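Local structure of acetyltransferase, GNAT family (Listeria monocytogenes str. 4b, 2OH1) at residues G10-L15 against S116-S121; R17-T22 against V67-T72; E59-L64 against I82-P87; F139-C144 against L171-L176. The protein probably transfers an acetyl group from acetyl-coenzyme A to an acceptor that has not been identified. All blocks are in the same frame, centred on the assembly; numbering follows the deposited sequence.

In the fold
The chain opens with a hairpin of the short strand 7-9 and strand 12-18, and its turn starts interaction 1. Strand 12-18 then leads into interaction 2, where 17-22 pairs with 67-72. Helix 58-63 supplies one half of interaction 3 before strand 67-71 begins, and strand 77-84 supplies the other, so interactions 2 and 3 cross; Ile62 and Arg61 pack on the residues of interaction 2. Interaction 1 closes at 116-121, and its long loop encloses both. Leu15 N meets Glu71 O where interactions 1 and 2 touch. Interaction 4 follows in series, pairing 139-144 with 171-176. All four contacts reach one sheet, of GNAT type, from strand 12-18 to its C-terminal half.

Interaction 1 of 4, residues G10-L15 against S116-S121; sequences GGLEFL and SGISLS. With EDO (1,2-ethanediol), chain G.
Ile118 and Leu120, at the loop-to-helix junction that starts helix 120-134, pack against Phe14 of strand 12-18 and the turn before it. Leu120 CD1 lies over one face of the Phe14 ring in a CH-pi contact, 4.1 Å from the ring centroid and 18° off its normal. The chi1 of Leu120 (-176°) sets CG anti to the backbone N and helps carry that methyl to the ring. Ile118 CD1 meets the same ring obliquely, 3.7 Å from Phe14 CZ. It also touches Leu12, with Leu12 CD1 and Ile118 CD1 4.1 Å apart. Phe115 adds an edge-to-face ring contact to Phe14.

In GNAT enzymes the loop between the fourth strand of the fold and the helix after it usually binds the pyrophosphate of acetyl-coenzyme A. Residues 116-121 occupy that place. Gly117 N, Ser119 N and Ser121 OG hydrogen-bond to an unidentified ligand, probably from the crystallisation liquor; its position is consistent with such a pocket.

Gly10 and Gly11 form the tight turn between strands 7-9 and 12-18, both with positive phi, close to type I'. A water bridges the turn to the loop. It accepts from Gly10 N at 3.0 Å and donates to Ile118 O at 2.8 Å. Ser119 OG is hydrogen-bonded to O1 of a 1,2-ethanediol at 2.7 Å, a molecule probably left from crystallisation.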
loop_
_atom_site.group_PDB
_atom_site.type_symbol
_atom_site.label_atom_id
_atom_site.label_comp_id
_atom_site.label_asym_id
_atom_site.label_seq_id
_atom_site.Cartn_x
_atom_site.Cartn_y
_atom_site.Cartn_z
ATOM N N GLY A 10 -12.028 13.467 -0.152
ATOM C CA GLY A 10 -12.402 14.544 0.773
ATOM C C GLY A 10 -12.892 15.714 -0.010
ATOM O O GLY A 10 -12.798 16.843 0.451
ATOM N N GLY A 11 -13.438 15.457 -1.211
ATOM C CA GLY A 11 -13.776 16.536 -2.100
ATOM C C GLY A 11 -12.639 17.297 -2.733
ATOM O O GLY A 11 -12.877 18.322 -3.321
ATOM N N LEU A 12 -11.408 16.772 -2.687
ATOM C CA LEU A 12 -10.233 17.425 -3.270
ATOM C C LEU A 12 -9.663 16.526 -4.417
ATOM O O LEU A 12 -9.765 15.306 -4.365
ATOM C CB LEU A 12 -9.142 17.645 -2.172
ATOM C CG LEU A 12 -9.620 18.332 -0.869
ATOM C CD1 LEU A 12 -8.676 18.160 0.348
ATOM C CD2 LEU A 12 -9.933 19.840 -1.145
ATOM N N GLU A 13 -9.023 17.114 -5.405
ATOM C CA GLU A 13 -8.549 16.399 -6.589
ATOM C C GLU A 13 -7.016 16.093 -6.511
ATOM O O GLU A 13 -6.239 16.936 -6.066
ATOM C CB GLU A 13 -8.829 17.233 -7.853
ATOM N N PHE A 14 -6.618 14.893 -6.940
ATOM C CA PHE A 14 -5.217 14.462 -6.962
ATOM C C PHE A 14 -4.955 13.762 -8.283
ATOM O O PHE A 14 -5.876 13.216 -8.892
ATOM C CB PHE A 14 -4.872 13.469 -5.791
ATOM C CG PHE A 14 -5.167 14.028 -4.413
ATOM C CD1 PHE A 14 -6.471 13.953 -3.899
ATOM C CD2 PHE A 14 -4.178 14.706 -3.651
ATOM C CE1 PHE A 14 -6.794 14.465 -2.675
ATOM C CE2 PHE A 14 -4.546 15.277 -2.396
ATOM C CZ PHE A 14 -5.848 15.117 -1.919
ATOM N N LEU A 15 -3.707 13.793 -8.708
ATOM C CA LEU A 15 -3.241 13.152 -9.882
ATOM C C LEU A 15 -2.391 11.954 -9.499
ATOM O O LEU A 15 -1.595 12.042 -8.582
ATOM C CB LEU A 15 -2.346 14.113 -10.687
ATOM C CG LEU A 15 -3.044 15.451 -11.054
ATOM C CD1 LEU A 15 -2.029 16.443 -11.593
ATOM C CD2 LEU A 15 -4.181 15.178 -12.027
ATOM N N SER A 116 -3.879 13.872 5.575
ATOM C CA SER A 116 -4.372 12.756 6.379
ATOM C C SER A 116 -5.838 13.020 6.760
ATOM O O SER A 116 -6.271 14.146 6.816
ATOM C CB SER A 116 -3.469 12.535 7.577
ATOM O OG SER A 116 -3.498 13.662 8.391
ATOM N N GLY A 117 -6.611 11.970 7.044
ATOM C CA GLY A 117 -8.034 12.126 7.433
ATOM C C GLY A 117 -9.087 12.427 6.359
ATOM O O GLY A 117 -10.236 12.821 6.641
ATOM N N ILE A 118 -8.720 12.274 5.108
ATOM C CA ILE A 118 -9.664 12.431 4.030
ATOM C C ILE A 118 -9.884 11.047 3.353
ATOM O O ILE A 118 -10.434 10.993 2.263
ATOM C CB ILE A 118 -9.263 13.543 2.992
ATOM C CG1 ILE A 118 -7.920 13.292 2.317
ATOM C CG2 ILE A 118 -9.269 14.940 3.690
ATOM C CD1 ILE A 118 -7.584 14.293 1.186
ATOM N N SER A 119 -9.386 9.991 4.007
ATOM C CA SER A 119 -9.432 8.612 3.449
ATOM C C SER A 119 -8.769 8.551 2.077
ATOM O O SER A 119 -9.224 7.890 1.115
ATOM C CB SER A 119 -10.859 8.038 3.453
ATOM O OG SER A 119 -11.326 7.871 4.794
ATOM N N LEU A 120 -7.670 9.302 1.909
ATOM C CA LEU A 120 -6.918 9.191 0.683
ATOM C C LEU A 120 -6.460 7.735 0.418
ATOM O O LEU A 120 -6.424 7.322 -0.736
ATOM C CB LEU A 120 -5.736 10.195 0.722
ATOM C CG LEU A 120 -4.884 10.274 -0.547
ATOM C CD1 LEU A 120 -5.692 10.797 -1.692
ATOM C CD2 LEU A 120 -3.601 11.150 -0.286
ATOM N N SER A 121 -6.175 6.986 1.488
ATOM C CA SER A 121 -5.734 5.594 1.350
ATOM C C SER A 121 -6.798 4.776 0.630
ATOM O O SER A 121 -6.439 3.857 -0.069
ATOM C CB SER A 121 -5.380 4.984 2.721
ATOM O OG SER A 121 -6.468 5.109 3.603
HETATM C C1 EDO G . -13.892 5.386 4.918
HETATM O O1 EDO G . -13.752 6.797 4.668
HETATM C C2 EDO G . -14.220 4.670 3.609
HETATM O O2 EDO G . -15.248 3.671 3.677
HETATM O O HOH W 1 -12.807 10.690 0.786
#

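Interaction 2 of 4, residues R17-T22 against V67-T72; sequences RFAAPT and VALFET
Arg17 grips Glu71 side-on in a salt bridge with two hydrogen bonds. Arg17 NE donates to Glu71 OE1 at 2.8 Å, almost straight at 170°. Arg17 NH2 donates to Glu71 OE2 at 3.0 Å. Both oxygens lie close to the guanidinium plane, but the carboxylate is turned 49° against it. OE1 is therefore met from above the carboxylate plane, and OE2 on its syn side but tilted out of the plane. Using one nitrogen for each oxygen should restrict rotation of the guanidinium. Arg17 NH1 has a second acid partner, Asp23 OD2, so two carboxylates probably share its charge.

Backbone bonds come next. Arg17 and Leu69 are an antiparallel hydrogen-bonded pair: Arg17 N donates to Leu69 O at 3.0 Å, and Leu69 N donates to Arg17 O at 2.8 Å. Ala19 N continues the ladder to Val67 O at 2.9 Å. This is the pairing of the first two long strands in the N-terminal half of the GNAT sheet, and helices fill much of the chain between them. Phe18 and Ala68 form the non-hydrogen-bonded pair, with their side chains on the face covered by helix 120-134.

On the other face, Leu69 CD1 lies over one face of the Arg17 guanidinium, 3.6 Å from Arg17 NH2. The chi1 of Arg17 (69°) puts CG between the backbone N and the carbonyl carbon, and the extended chain then passes over Leu69 to Glu71. Ala19 CB packs on Val67 CB at 3.8 Å and also touches Leu69 CD1. Ile62 of helix 58-63 covers Ala19.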
loop_
_atom_site.group_PDB
_atom_site.type_symbol
_atom_site.label_atom_id
_atom_site.label_comp_id
_atom_site.label_asym_id
_atom_site.label_seq_id
_atom_site.Cartn_x
_atom_site.Cartn_y
_atom_site.Cartn_z
ATOM N N ARG A 17 0.292 8.876 -10.767
ATOM C CA ARG A 17 1.223 8.401 -11.782
ATOM C C ARG A 17 2.163 7.389 -11.149
ATOM O O ARG A 17 2.404 7.391 -9.919
ATOM C CB ARG A 17 2.013 9.564 -12.393
ATOM C CG ARG A 17 2.981 10.198 -11.440
ATOM C CD ARG A 17 3.608 11.475 -11.961
ATOM N NE ARG A 17 4.420 12.174 -10.975
ATOM C CZ ARG A 17 5.696 11.927 -10.769
ATOM N NH1 ARG A 17 6.344 11.011 -11.464
ATOM N NH2 ARG A 17 6.354 12.636 -9.851
ATOM N N PHE A 18 2.728 6.502 -11.948
ATOM C CA PHE A 18 3.764 5.613 -11.446
ATOM C C PHE A 18 5.070 6.396 -11.295
ATOM O O PHE A 18 5.364 7.281 -12.132
ATOM C CB PHE A 18 3.940 4.444 -12.383
ATOM C CG PHE A 18 2.806 3.502 -12.295
ATOM C CD1 PHE A 18 2.724 2.620 -11.241
ATOM C CD2 PHE A 18 1.745 3.585 -13.197
ATOM C CE1 PHE A 18 1.594 1.781 -11.090
ATOM C CE2 PHE A 18 0.641 2.694 -13.085
ATOM C CZ PHE A 18 0.591 1.825 -12.009
ATOM N N ALA A 19 5.847 6.138 -10.262
ATOM C CA ALA A 19 7.158 6.787 -10.025
ATOM C C ALA A 19 8.102 6.534 -11.184
ATOM O O ALA A 19 8.101 5.460 -11.794
ATOM C CB ALA A 19 7.804 6.338 -8.684
ATOM N N ALA A 20 8.944 7.512 -11.413
ATOM C CA ALA A 20 10.076 7.414 -12.337
ATOM C C ALA A 20 11.390 7.536 -11.596
ATOM O O ALA A 20 11.435 7.912 -10.424
ATOM C CB ALA A 20 9.975 8.523 -13.382
ATOM N N PRO A 21 12.497 7.171 -12.276
ATOM C CA PRO A 21 13.760 7.286 -11.586
ATOM C C PRO A 21 14.047 8.631 -10.909
ATOM O O PRO A 21 14.645 8.652 -9.815
ATOM C CB PRO A 21 14.782 6.938 -12.675
ATOM C CG PRO A 21 14.043 5.931 -13.508
ATOM C CD PRO A 21 12.660 6.517 -13.595
ATOM N N THR A 22 13.647 9.769 -11.489
ATOM C CA THR A 22 13.899 11.057 -10.889
ATOM C C THR A 22 13.114 11.312 -9.611
ATOM O O THR A 22 13.374 12.262 -8.920
ATOM C CB THR A 22 13.612 12.168 -11.926
ATOM O OG1 THR A 22 12.341 11.932 -12.520
ATOM C CG2 THR A 22 14.738 12.247 -12.992
ATOM N N VAL A 67 5.562 1.490 -7.580
ATOM C CA VAL A 67 5.368 2.667 -6.773
ATOM C C VAL A 67 4.407 3.610 -7.444
ATOM O O VAL A 67 4.655 4.086 -8.562
ATOM C CB VAL A 67 6.676 3.401 -6.530
ATOM C CG1 VAL A 67 6.418 4.574 -5.539
ATOM C CG2 VAL A 67 7.775 2.516 -5.956
ATOM N N ALA A 68 3.306 3.924 -6.803
ATOM C CA ALA A 68 2.318 4.881 -7.331
ATOM C C ALA A 68 2.359 6.135 -6.496
ATOM O O ALA A 68 2.409 6.040 -5.257
ATOM C CB ALA A 68 0.936 4.279 -7.289
ATOM N N LEU A 69 2.393 7.307 -7.141
ATOM C CA LEU A 69 2.471 8.588 -6.505
ATOM C C LEU A 69 1.165 9.339 -6.717
ATOM O O LEU A 69 0.602 9.329 -7.796
ATOM C CB LEU A 69 3.597 9.390 -7.156
ATOM C CG LEU A 69 4.984 8.713 -7.066
ATOM C CD1 LEU A 69 6.038 9.673 -7.744
ATOM C CD2 LEU A 69 5.344 8.330 -5.654
ATOM N N PHE A 70 0.754 10.063 -5.688
ATOM C CA PHE A 70 -0.549 10.774 -5.636
ATOM C C PHE A 70 -0.181 12.213 -5.310
ATOM O O PHE A 70 0.359 12.481 -4.227
ATOM C CB PHE A 70 -1.454 10.130 -4.572
ATOM C CG PHE A 70 -1.790 8.730 -4.908
ATOM C CD1 PHE A 70 -0.892 7.706 -4.619
ATOM C CD2 PHE A 70 -2.968 8.443 -5.571
ATOM C CE1 PHE A 70 -1.190 6.400 -5.010
ATOM C CE2 PHE A 70 -3.258 7.093 -5.959
ATOM C CZ PHE A 70 -2.349 6.107 -5.679
ATOM N N GLU A 71 -0.394 13.104 -6.277
ATOM C CA GLU A 71 0.063 14.489 -6.193
ATOM C C GLU A 71 -1.093 15.489 -6.346
ATOM O O GLU A 71 -2.061 15.214 -7.077
ATOM C CB GLU A 71 1.148 14.723 -7.244
ATOM C CG GLU A 71 2.403 13.909 -7.029
ATOM C CD GLU A 71 3.376 14.011 -8.210
ATOM O OE1 GLU A 71 2.945 13.977 -9.364
ATOM O OE2 GLU A 71 4.598 14.105 -7.948
ATOM N N THR A 72 -0.918 16.679 -5.799
ATOM C CA THR A 72 -1.851 17.765 -6.101
ATOM C C THR A 72 -1.483 18.373 -7.452
ATOM O O THR A 72 -0.377 18.162 -7.935
ATOM C CB THR A 72 -1.804 18.841 -5.011
ATOM O OG1 THR A 72 -0.506 19.457 -5.027
ATOM C CG2 THR A 72 -2.073 18.226 -3.614
#

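Interaction 3 of 4, residues E59-L64 against I82-P87; sequences EQRIEL and IIRKTP
Ile82, in strand 77-84 of the GNAT sheet, meets Arg61 of helix 58-63, which packs across the sheet. The axes of helix 59-63 and strand 82-84 approach to 9.8 Å at an angle of 73°. Ile82 CG2 lies 4.0 Å from Arg61 CD, a contact that is doubtful, since the isoleucine is modelled in two conformers.

Arg84 makes the main contact. Its guanidinium stacks flat on that of Arg61, with centres 3.6 Å apart and planes at 10°. Arg84 NE sits over the centre of the Arg61 group, 3.4 Å from Arg61 CZ. The Arg61 chain bends at chi2 and chi3 to lay its flat end there. Two like charges come close in this stack, but Arg61 has two acid partners: NE forms a salt bridge with Glu66 and NH1 with Asp54. These carboxylates probably offset the repulsion.

Lys85 follows, just past the strand. Its backbone N bonds to Glu66 OE2. Its side chain extends beyond CG to Leu64, and Lys85 NZ donates to Leu64 O at 3.1 Å, in the carbonyl plane.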
loop_
_atom_site.group_PDB
_atom_site.type_symbol
_atom_site.label_atom_id
_atom_site.label_comp_id
_atom_site.label_asym_id
_atom_site.label_seq_id
_atom_site.Cartn_x
_atom_site.Cartn_y
_atom_site.Cartn_z
ATOM N N GLU A 59 15.007 1.335 -6.378
ATOM C CA GLU A 59 15.200 1.455 -7.846
ATOM C C GLU A 59 14.449 0.339 -8.555
ATOM O O GLU A 59 13.854 0.567 -9.624
ATOM C CB GLU A 59 16.671 1.512 -8.212
ATOM C CG GLU A 59 17.323 2.782 -7.659
ATOM C CD GLU A 59 18.766 3.004 -8.071
ATOM O OE1 GLU A 59 19.077 2.829 -9.274
ATOM O OE2 GLU A 59 19.577 3.418 -7.187
ATOM N N GLN A 60 14.461 -0.856 -7.992
ATOM C CA GLN A 60 13.770 -1.955 -8.639
ATOM C C GLN A 60 12.257 -1.834 -8.435
ATOM O O GLN A 60 11.472 -2.184 -9.325
ATOM C CB GLN A 60 14.295 -3.302 -8.129
ATOM C CG GLN A 60 13.723 -4.490 -8.849
ATOM C CD GLN A 60 14.313 -4.668 -10.256
ATOM O OE1 GLN A 60 15.230 -3.951 -10.670
ATOM N NE2 GLN A 60 13.770 -5.632 -10.996
ATOM N N ARG A 61 11.835 -1.304 -7.304
ATOM C CA ARG A 61 10.385 -0.962 -7.165
ATOM C C ARG A 61 9.924 0.003 -8.282
ATOM O O ARG A 61 8.905 -0.217 -8.941
ATOM C CB ARG A 61 10.047 -0.333 -5.837
ATOM C CG ARG A 61 10.335 -1.189 -4.654
ATOM C CD ARG A 61 9.249 -2.251 -4.376
ATOM N NE ARG A 61 9.417 -3.395 -5.196
ATOM C CZ ARG A 61 10.383 -4.300 -5.091
ATOM N NH1 ARG A 61 11.303 -4.221 -4.117
ATOM N NH2 ARG A 61 10.422 -5.315 -5.944
ATOM N N ILE A 62 10.710 1.035 -8.540
ATOM C CA ILE A 62 10.423 1.984 -9.627
ATOM C C ILE A 62 10.455 1.314 -11.000
ATOM O O ILE A 62 9.504 1.440 -11.806
ATOM C CB ILE A 62 11.366 3.220 -9.517
ATOM C CG1 ILE A 62 11.062 4.056 -8.316
ATOM C CG2 ILE A 62 11.294 4.073 -10.798
ATOM C CD1 ILE A 62 12.136 5.075 -8.025
ATOM N N GLU A 63 11.476 0.515 -11.273
ATOM C CA GLU A 63 11.585 -0.162 -12.526
ATOM C C GLU A 63 10.415 -1.071 -12.837
ATOM O O GLU A 63 9.976 -1.175 -13.988
ATOM C CB GLU A 63 12.822 -0.996 -12.535
ATOM C CG GLU A 63 13.066 -1.656 -13.852
ATOM C CD GLU A 63 14.491 -1.558 -14.213
ATOM O OE1 GLU A 63 14.911 -0.439 -14.596
ATOM O OE2 GLU A 63 15.183 -2.589 -14.072
ATOM N N LEU A 64 9.929 -1.743 -11.815
ATOM C CA LEU A 64 8.864 -2.695 -11.995
ATOM C C LEU A 64 7.465 -2.088 -11.930
ATOM O O LEU A 64 6.446 -2.802 -12.099
ATOM C CB LEU A 64 8.959 -3.739 -10.893
ATOM C CG LEU A 64 10.195 -4.648 -10.928
ATOM C CD1 LEU A 64 10.289 -5.493 -9.651
ATOM C CD2 LEU A 64 10.189 -5.509 -12.205
ATOM N N ILE A 82 3.329 1.484 -2.208
ATOM C CA ILE A 82 4.210 0.403 -2.587
ATOM C C ILE A 82 3.376 -0.830 -2.770
ATOM O O ILE A 82 2.652 -1.339 -1.880
ATOM C CB ILE A 82 5.350 0.178 -1.555
ATOM C CG1 ILE A 82 6.088 1.504 -1.244
ATOM C CG2 ILE A 82 6.299 -0.899 -2.106
ATOM C CD1 ILE A 82 6.504 2.385 -2.463
ATOM N N ILE A 83 3.454 -1.351 -3.956
ATOM C CA ILE A 83 2.905 -2.668 -4.111
ATOM C C ILE A 83 3.930 -3.708 -4.549
ATOM O O ILE A 83 5.089 -3.398 -4.883
ATOM C CB ILE A 83 1.815 -2.643 -5.074
ATOM C CG1 ILE A 83 2.358 -2.614 -6.494
ATOM C CG2 ILE A 83 0.859 -1.491 -4.819
ATOM C CD1 ILE A 83 1.143 -2.640 -7.478
ATOM N N ARG A 84 3.492 -4.935 -4.560
ATOM C CA ARG A 84 4.262 -5.957 -5.197
ATOM C C ARG A 84 3.320 -6.581 -6.226
ATOM O O ARG A 84 2.191 -6.965 -5.868
ATOM C CB ARG A 84 4.724 -7.000 -4.223
ATOM C CG ARG A 84 5.761 -6.499 -3.252
ATOM C CD ARG A 84 6.948 -5.756 -3.976
ATOM N NE ARG A 84 8.132 -5.834 -3.118
ATOM C CZ ARG A 84 8.939 -6.876 -3.027
ATOM N NH1 ARG A 84 8.771 -7.953 -3.786
ATOM N NH2 ARG A 84 9.933 -6.852 -2.171
ATOM N N LYS A 85 3.730 -6.628 -7.489
ATOM C CA LYS A 85 2.878 -7.202 -8.543
ATOM C C LYS A 85 2.964 -8.725 -8.654
ATOM O O LYS A 85 2.201 -9.333 -9.384
ATOM C CB LYS A 85 3.194 -6.533 -9.861
ATOM C CG LYS A 85 2.737 -5.113 -9.940
ATOM C CD LYS A 85 2.962 -4.723 -11.374
ATOM C CE LYS A 85 3.152 -3.314 -11.608
ATOM N NZ LYS A 85 3.533 -3.245 -13.064
ATOM N N THR A 86 3.915 -9.310 -7.904
ATOM C CA THR A 86 4.085 -10.717 -7.649
ATOM C C THR A 86 4.437 -10.871 -6.179
ATOM O O THR A 86 5.037 -9.982 -5.634
ATOM C CB THR A 86 5.221 -11.297 -8.556
ATOM O OG1 THR A 86 6.439 -10.600 -8.303
ATOM C CG2 THR A 86 4.851 -11.098 -10.057
ATOM N N PRO A 87 4.104 -12.011 -5.590
ATOM C CA PRO A 87 4.335 -12.081 -4.119
ATOM C C PRO A 87 5.834 -11.987 -3.775
ATOM O O PRO A 87 6.665 -12.603 -4.466
ATOM C CB PRO A 87 3.792 -13.442 -3.749
ATOM C CG PRO A 87 3.649 -14.221 -5.056
ATOM C CD PRO A 87 3.454 -13.215 -6.116
#

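Interaction 4 of 4, residues F139-C144 against L171-L176; sequences FIRLDC and LYQKEL
Arg141 and Gln173 lie side by side on one face of two neighbouring antiparallel strands in the C-terminal half of the GNAT fold, where strand 169-175 lies between 139-145 and 161-166. Gln173 OE1 takes two hydrogen bonds, from Arg141 NE at 2.8 Å and from Arg141 NH2 at 2.9 Å. The guanidinium and amide are nearly coplanar, 11° apart, and both donors lie in the carbonyl plane. The Phe139 ring stacks on this pair. Its plane is 6° from that of the amide, and Gln173 OE1 lies over one face, 3.5 Å from Phe139 CD1. Arg141 NH2 covers the same face near the rim.

Outside partners position the arginine. Asp101 forms a salt bridge with NH2, while Leu98 O and Tyr105 OH bond NH1.

Beneath lies the backbone ladder. Ile140 and Lys174 exchange two hydrogen bonds, as do Leu142 and Tyr172. CA-H...O contacts fill in between, such as Phe139 CA to Lys174 O at 3.3 Å.

On the other face of the sheet, Leu142 CD1 packs on Tyr172 CD2 at 3.8 Å. Leu142 reaches that ring with chi1 at 61°, its CG tucked between backbone N and carbonyl carbon. Asn152 of helix 149-157 holds the Tyr172 hydroxyl, and Cys144 CB meets the edge of that ring. Past the strand end, Leu176 CD1 touches Ile140 CD1 at 3.6 Å.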
loop_
_atom_site.group_PDB
_atom_site.type_symbol
_atom_site.label_atom_id
_atom_site.label_comp_id
_atom_site.label_asym_id
_atom_site.label_seq_id
_atom_site.Cartn_x
_atom_site.Cartn_y
_atom_site.Cartn_z
ATOM N N PHE A 139 -7.003 -10.728 -7.584
ATOM C CA PHE A 139 -7.033 -10.323 -6.190
ATOM C C PHE A 139 -6.037 -9.205 -5.896
ATOM O O PHE A 139 -4.938 -9.161 -6.474
ATOM C CB PHE A 139 -6.634 -11.469 -5.259
ATOM C CG PHE A 139 -7.457 -12.723 -5.406
ATOM C CD1 PHE A 139 -8.728 -12.790 -4.874
ATOM C CD2 PHE A 139 -6.937 -13.822 -6.057
ATOM C CE1 PHE A 139 -9.497 -13.962 -5.015
ATOM C CE2 PHE A 139 -7.689 -14.990 -6.176
ATOM C CZ PHE A 139 -8.957 -15.041 -5.664
ATOM N N ILE A 140 -6.419 -8.333 -4.968
ATOM C CA ILE A 140 -5.483 -7.467 -4.255
ATOM C C ILE A 140 -5.455 -8.036 -2.829
ATOM O O ILE A 140 -6.517 -8.340 -2.255
ATOM C CB ILE A 140 -5.932 -5.957 -4.144
ATOM C CG1 ILE A 140 -6.181 -5.278 -5.487
ATOM C CG2 ILE A 140 -4.917 -5.119 -3.305
ATOM C CD1 ILE A 140 -5.026 -5.399 -6.480
ATOM N N ARG A 141 -4.251 -8.152 -2.274
ATOM C CA ARG A 141 -4.014 -8.782 -0.972
ATOM C C ARG A 141 -3.178 -7.914 -0.093
ATOM O O ARG A 141 -2.362 -7.121 -0.565
ATOM C CB ARG A 141 -3.352 -10.143 -1.137
ATOM C CG ARG A 141 -4.342 -11.156 -1.765
ATOM C CD ARG A 141 -3.660 -12.469 -2.040
ATOM N NE ARG A 141 -4.632 -13.496 -2.405
ATOM C CZ ARG A 141 -4.328 -14.651 -2.921
ATOM N NH1 ARG A 141 -3.080 -14.941 -3.225
ATOM N NH2 ARG A 141 -5.315 -15.502 -3.205
ATOM N N LEU A 142 -3.408 -8.066 1.195
ATOM C CA LEU A 142 -2.536 -7.410 2.163
ATOM C C LEU A 142 -2.623 -8.132 3.514
ATOM O O LEU A 142 -3.455 -8.995 3.712
ATOM C CB LEU A 142 -2.878 -5.948 2.307
ATOM C CG LEU A 142 -4.304 -5.707 2.799
ATOM C CD1 LEU A 142 -4.385 -5.746 4.346
ATOM C CD2 LEU A 142 -4.864 -4.428 2.222
ATOM N N ASP A 143 -1.660 -7.824 4.385
ATOM C CA ASP A 143 -1.644 -8.372 5.745
ATOM C C ASP A 143 -1.639 -7.222 6.762
ATOM O O ASP A 143 -1.279 -6.099 6.444
ATOM C CB ASP A 143 -0.469 -9.330 5.893
ATOM C CG ASP A 143 0.900 -8.707 5.628
ATOM O OD1 ASP A 143 1.272 -7.701 6.287
ATOM O OD2 ASP A 143 1.705 -9.264 4.803
ATOM N N CYS A 144 -2.088 -7.501 7.981
ATOM C CA CYS A 144 -2.213 -6.462 9.019
ATOM C C CYS A 144 -1.916 -7.125 10.334
ATOM O O CYS A 144 -2.414 -8.183 10.592
ATOM C CB CYS A 144 -3.655 -5.878 9.084
ATOM S SG CYS A 144 -3.762 -4.400 10.031
ATOM N N LEU A 171 -4.867 -11.794 7.338
ATOM C CA LEU A 171 -4.746 -11.734 5.898
ATOM C C LEU A 171 -6.086 -11.300 5.294
ATOM O O LEU A 171 -7.127 -11.849 5.640
ATOM C CB LEU A 171 -4.369 -13.118 5.347
ATOM C CG LEU A 171 -2.914 -13.585 5.480
ATOM C CD1 LEU A 171 -2.406 -13.678 6.938
ATOM C CD2 LEU A 171 -2.782 -14.904 4.768
ATOM N N TYR A 172 -6.021 -10.373 4.330
ATOM C CA TYR A 172 -7.203 -9.791 3.686
ATOM C C TYR A 172 -7.026 -9.843 2.193
ATOM O O TYR A 172 -5.958 -9.602 1.658
ATOM C CB TYR A 172 -7.386 -8.340 4.090
ATOM C CG TYR A 172 -7.722 -8.164 5.563
ATOM C CD1 TYR A 172 -9.025 -8.197 6.001
ATOM C CD2 TYR A 172 -6.725 -7.891 6.505
ATOM C CE1 TYR A 172 -9.338 -8.049 7.346
ATOM C CE2 TYR A 172 -7.033 -7.752 7.834
ATOM C CZ TYR A 172 -8.333 -7.821 8.251
ATOM O OH TYR A 172 -8.648 -7.625 9.575
ATOM N N GLN A 173 -8.120 -10.087 1.491
ATOM C CA GLN A 173 -8.122 -9.989 0.031
ATOM C C GLN A 173 -9.402 -9.432 -0.499
ATOM O O GLN A 173 -10.453 -9.571 0.107
ATOM C CB GLN A 173 -7.811 -11.318 -0.621
ATOM C CG GLN A 173 -8.834 -12.347 -0.610
ATOM C CD GLN A 173 -8.461 -13.654 -1.381
ATOM O OE1 GLN A 173 -7.336 -13.883 -1.833
ATOM N NE2 GLN A 173 -9.428 -14.543 -1.453
ATOM N N LYS A 174 -9.255 -8.776 -1.629
ATOM C CA LYS A 174 -10.394 -8.252 -2.336
ATOM C C LYS A 174 -10.392 -8.887 -3.721
ATOM O O LYS A 174 -9.427 -8.749 -4.470
ATOM C CB LYS A 174 -10.328 -6.745 -2.408
ATOM C CG LYS A 174 -11.586 -6.150 -2.984
ATOM C CD LYS A 174 -11.571 -4.666 -3.195
ATOM C CE LYS A 174 -11.769 -3.899 -1.974
ATOM N NZ LYS A 174 -12.379 -2.560 -2.277
ATOM N N GLU A 175 -11.494 -9.514 -4.107
ATOM C CA GLU A 175 -11.586 -10.079 -5.426
ATOM C C GLU A 175 -11.901 -8.953 -6.404
ATOM O O GLU A 175 -12.731 -8.076 -6.147
ATOM C CB GLU A 175 -12.642 -11.185 -5.456
ATOM C CG GLU A 175 -12.429 -12.179 -6.626
ATOM C CD GLU A 175 -13.154 -13.539 -6.422
ATOM O OE1 GLU A 175 -14.003 -13.626 -5.498
ATOM O OE2 GLU A 175 -12.865 -14.490 -7.201
ATOM N N LEU A 176 -11.228 -8.939 -7.554
ATOM C CA LEU A 176 -11.388 -7.891 -8.525
ATOM C C LEU A 176 -12.233 -8.393 -9.674
ATOM O O LEU A 176 -11.780 -9.256 -10.417
ATOM C CB LEU A 176 -10.046 -7.513 -9.063
ATOM C CG LEU A 176 -9.037 -6.982 -8.027
ATOM C CD1 LEU A 176 -7.680 -6.591 -8.647
ATOM C CD2 LEU A 176 -9.655 -5.790 -7.321
#